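Local coordinates for dienelactone hydrolase (Anabaena variabilis, PDB 2O2G), which probably acts as a hydrolase of the dienelactone hydrolase family, with an alpha/beta-hydrolase fold, at residues A[176-181]-A[189-194]. Sequence-based numbering, arbitrary orientation.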
ATOM      1  N   ALA A 176      16.629  -3.938  10.494  1.00 27.80           N
ATOM      2  CA  ALA A 176      17.546  -4.934   9.950  1.00 28.99           C
ATOM      3  C   ALA A 176      16.871  -5.827   8.909  1.00 28.38           C
ATOM      4  O   ALA A 176      17.493  -6.218   7.924  1.00 22.78           O
ATOM      5  CB  ALA A 176      18.151  -5.765  11.051  1.00 30.98           C
HETATM    6  N   MSE A 177      15.576  -6.083   9.089  1.00 30.13           N
HETATM    7  CA  MSE A 177      14.850  -6.941   8.190  1.00 30.38           C
HETATM    8  C   MSE A 177      14.551  -6.222   6.902  1.00 31.96           C
HETATM    9  O   MSE A 177      14.544  -6.857   5.859  1.00 33.72           O
HETATM   10  CB  MSE A 177      13.614  -7.515   8.868  1.00 33.97           C
HETATM   11  CG  MSE A 177      13.967  -8.530   9.958  1.00 36.69           C
HETATM   12 SE   MSE A 177      15.192 -10.057   9.319  0.70 37.21          SE
HETATM   13  CE  MSE A 177      14.150 -11.799   8.801  1.00 49.37           C
ATOM     14  N   ASN A 178      14.342  -4.903   6.961  1.00 32.52           N
ATOM     15  CA  ASN A 178      14.172  -4.106   5.744  1.00 31.63           C
ATOM     16  C   ASN A 178      15.530  -4.000   5.005  1.00 29.43           C
ATOM     17  O   ASN A 178      15.582  -4.038   3.782  1.00 28.02           O
ATOM     18  CB  ASN A 178      13.574  -2.731   6.031  1.00 30.23           C
ATOM     19  CG  ASN A 178      12.051  -2.764   6.108  1.00 25.80           C
ATOM     20  OD1 ASN A 178      11.376  -2.335   5.177  1.00 25.50           O
ATOM     21  ND2 ASN A 178      11.516  -3.353   7.157  1.00 27.49           N
ATOM     22  N   GLU A 179      16.612  -3.855   5.756  1.00 28.09           N
ATOM     23  CA  GLU A 179      17.963  -3.835   5.185  1.00 26.29           C
ATOM     24  C   GLU A 179      18.218  -5.144   4.441  1.00 25.93           C
ATOM     25  O   GLU A 179      18.739  -5.133   3.338  1.00 28.65           O
ATOM     26  CB  GLU A 179      19.008  -3.628   6.275  1.00 30.02           C
ATOM     27  CG  GLU A 179      18.986  -2.223   6.945  1.00 30.13           C
ATOM     28  CD  GLU A 179      19.997  -2.127   8.088  1.00 30.61           C
ATOM     29  OE1 GLU A 179      20.400  -3.196   8.591  1.00 46.87           O
ATOM     30  OE2 GLU A 179      20.384  -1.002   8.487  1.00 35.09           O
ATOM     31  N   ASP A 180      17.836  -6.270   5.042  1.00 27.76           N
ATOM     32  CA  ASP A 180      17.963  -7.573   4.396  1.00 27.76           C
ATOM     33  C   ASP A 180      17.131  -7.631   3.112  1.00 25.82           C
ATOM     34  O   ASP A 180      17.621  -8.049   2.072  1.00 26.28           O
ATOM     35  CB  ASP A 180      17.507  -8.715   5.326  1.00 30.08           C
ATOM     36  CG  ASP A 180      18.489  -9.001   6.483  1.00 37.32           C
ATOM     37  OD1 ASP A 180      19.539  -8.313   6.646  1.00 42.99           O
ATOM     38  OD2 ASP A 180      18.190  -9.955   7.240  1.00 51.28           O
ATOM     39  N   ALA A 181      15.878  -7.196   3.182  1.00 25.87           N
ATOM     40  CA  ALA A 181      14.976  -7.194   2.018  1.00 23.76           C
ATOM     41  C   ALA A 181      15.486  -6.341   0.849  1.00 24.20           C
ATOM     42  O   ALA A 181      15.346  -6.727  -0.318  1.00 24.27           O
ATOM     43  CB  ALA A 181      13.588  -6.702   2.435  1.00 25.81           C
ATOM     44  N   LYS A 189      15.576   1.115  -5.949  1.00 24.18           N
ATOM     45  CA  LYS A 189      15.125   0.895  -4.583  1.00 24.93           C
ATOM     46  C   LYS A 189      15.778   1.846  -3.591  1.00 24.25           C
ATOM     47  O   LYS A 189      16.844   2.404  -3.878  1.00 24.91           O
ATOM     48  CB  LYS A 189      15.473  -0.553  -4.214  1.00 21.98           C
ATOM     49  CG  LYS A 189      16.943  -0.826  -4.244  1.00 25.01           C
ATOM     50  CD  LYS A 189      17.281  -2.299  -4.012  1.00 24.41           C
ATOM     51  CE  LYS A 189      18.749  -2.497  -3.992  1.00 23.16           C
ATOM     52  NZ  LYS A 189      19.173  -3.963  -3.980  1.00 19.51           N
ATOM     53  N   ARG A 190      15.138   1.989  -2.425  1.00 24.84           N
ATOM     54  CA  ARG A 190      15.701   2.802  -1.331  1.00 25.14           C
ATOM     55  C   ARG A 190      15.087   2.435  -0.015  1.00 23.33           C
ATOM     56  O   ARG A 190      13.913   2.074   0.048  1.00 21.60           O
ATOM     57  CB  ARG A 190      15.462   4.282  -1.559  1.00 21.45           C
ATOM     58  CG  ARG A 190      16.207   5.242  -0.626  1.00 28.69           C
ATOM     59  CD  ARG A 190      16.047   6.660  -1.141  1.00 29.48           C
ATOM     60  NE  ARG A 190      16.667   6.736  -2.465  1.00 42.38           N
ATOM     61  CZ  ARG A 190      16.283   7.524  -3.470  1.00 48.73           C
ATOM     62  NH1 ARG A 190      15.262   8.364  -3.333  1.00 47.80           N
ATOM     63  NH2 ARG A 190      16.912   7.454  -4.641  1.00 44.00           N
ATOM     64  N   LEU A 191      15.923   2.511   1.027  1.00 24.07           N
ATOM     65  CA  LEU A 191      15.487   2.348   2.408  1.00 24.82           C
ATOM     66  C   LEU A 191      15.786   3.666   3.086  1.00 21.28           C
ATOM     67  O   LEU A 191      16.923   4.172   3.019  1.00 20.65           O
ATOM     68  CB  LEU A 191      16.227   1.226   3.122  1.00 22.07           C
ATOM     69  CG  LEU A 191      16.046   0.979   4.629  1.00 26.70           C
ATOM     70  CD1 LEU A 191      14.669   0.669   5.049  1.00 26.99           C
ATOM     71  CD2 LEU A 191      16.955  -0.199   5.070  1.00 28.99           C
ATOM     72  N   VAL A 192      14.771   4.218   3.730  1.00 20.79           N
ATOM     73  CA  VAL A 192      14.938   5.423   4.488  1.00 20.96           C
ATOM     74  C   VAL A 192      14.358   5.235   5.866  1.00 21.12           C
ATOM     75  O   VAL A 192      13.311   4.599   6.040  1.00 20.23           O
ATOM     76  CB  VAL A 192      14.356   6.681   3.752  1.00 28.22           C
ATOM     77  CG1 VAL A 192      12.868   6.577   3.560  1.00 34.97           C
ATOM     78  CG2 VAL A 192      14.724   7.960   4.511  1.00 30.39           C
ATOM     79  N   ILE A 193      15.027   5.847   6.836  1.00 24.28           N
ATOM     80  CA  ILE A 193      14.699   5.734   8.239  1.00 23.93           C
ATOM     81  C   ILE A 193      14.232   7.078   8.792  1.00 26.02           C
ATOM     82  O   ILE A 193      14.903   8.115   8.631  1.00 23.49           O
ATOM     83  CB  ILE A 193      15.943   5.269   9.028  1.00 22.16           C
ATOM     84  CG1 ILE A 193      16.502   3.955   8.429  1.00 26.64           C
ATOM     85  CG2 ILE A 193      15.603   5.079  10.462  1.00 21.03           C
ATOM     86  CD1 ILE A 193      17.677   3.408   9.185  1.00 30.91           C
ATOM     87  N   ILE A 194      13.100   7.059   9.490  1.00 25.42           N
ATOM     88  CA  ILE A 194      12.607   8.299  10.110  1.00 25.17           C
ATOM     89  C   ILE A 194      13.124   8.254  11.542  1.00 23.13           C
ATOM     90  O   ILE A 194      12.785   7.338  12.311  1.00 22.22           O
ATOM     91  CB  ILE A 194      11.096   8.463   9.992  1.00 25.60           C
ATOM     92  CG1 ILE A 194      10.715   8.591   8.499  1.00 29.73           C
ATOM     93  CG2 ILE A 194      10.629   9.669  10.783  1.00 26.36           C
ATOM     94  CD1 ILE A 194       9.252   8.505   8.239  1.00 30.55           C
TER
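Glu179 and Leu191 mark the closest backbone approach between helix segment 176-181 and strand segment 189-194, their CA atoms lying 7.2 Å apart, a spacing that a single leucine side chain bridges. Leu191 points from the strand toward the helix and spreads its two methyls over consecutive helical residues. Leu191 CD1 lies 3.7 Å from Asn178 CB. Leu191 CD2 packs more tightly, 3.4 Å from Glu179 CG, and has the backbone N of Glu179 as a further, non-bonded neighbour. With CG anti to the backbone N of Leu191 (chi1 173°), the isobutyl group reaches across to the helix and its fork faces both partners. Glu179, an exposed residue at the margin of the contact, contributes its aliphatic part, and the side-chain atoms that touch are all carbon. Asn178 likewise offers CB, whereas its amide serves a different purpose, ND2 donating to the carbonyl oxygens of Val174, one turn back in the helix, and Gly147. Those two bonds satisfy the buried NH2 group and fasten the helix to a neighbouring loop. Leu191 also touches Leu165 of the adjacent parallel strand and Leu182 further along the helix, which continues the apolar seam on both elements. The contact closes the beta-alpha-beta unit formed by strand 163-168, helix 172-184 and strand 189-194, at the outer edge of the mixed sheet of an alpha/beta-hydrolase fold. The Asn178 side chain comes close to, but does not contact, Ser122, His199 and Asp171, whose arrangement is consistent with the catalytic triad of this fold. Across the interface itself the adhesion is purely van der Waals, two leucine methyls against two methylenes and the helix backbone beside them; lacking any directional bond, it depends on shape alone.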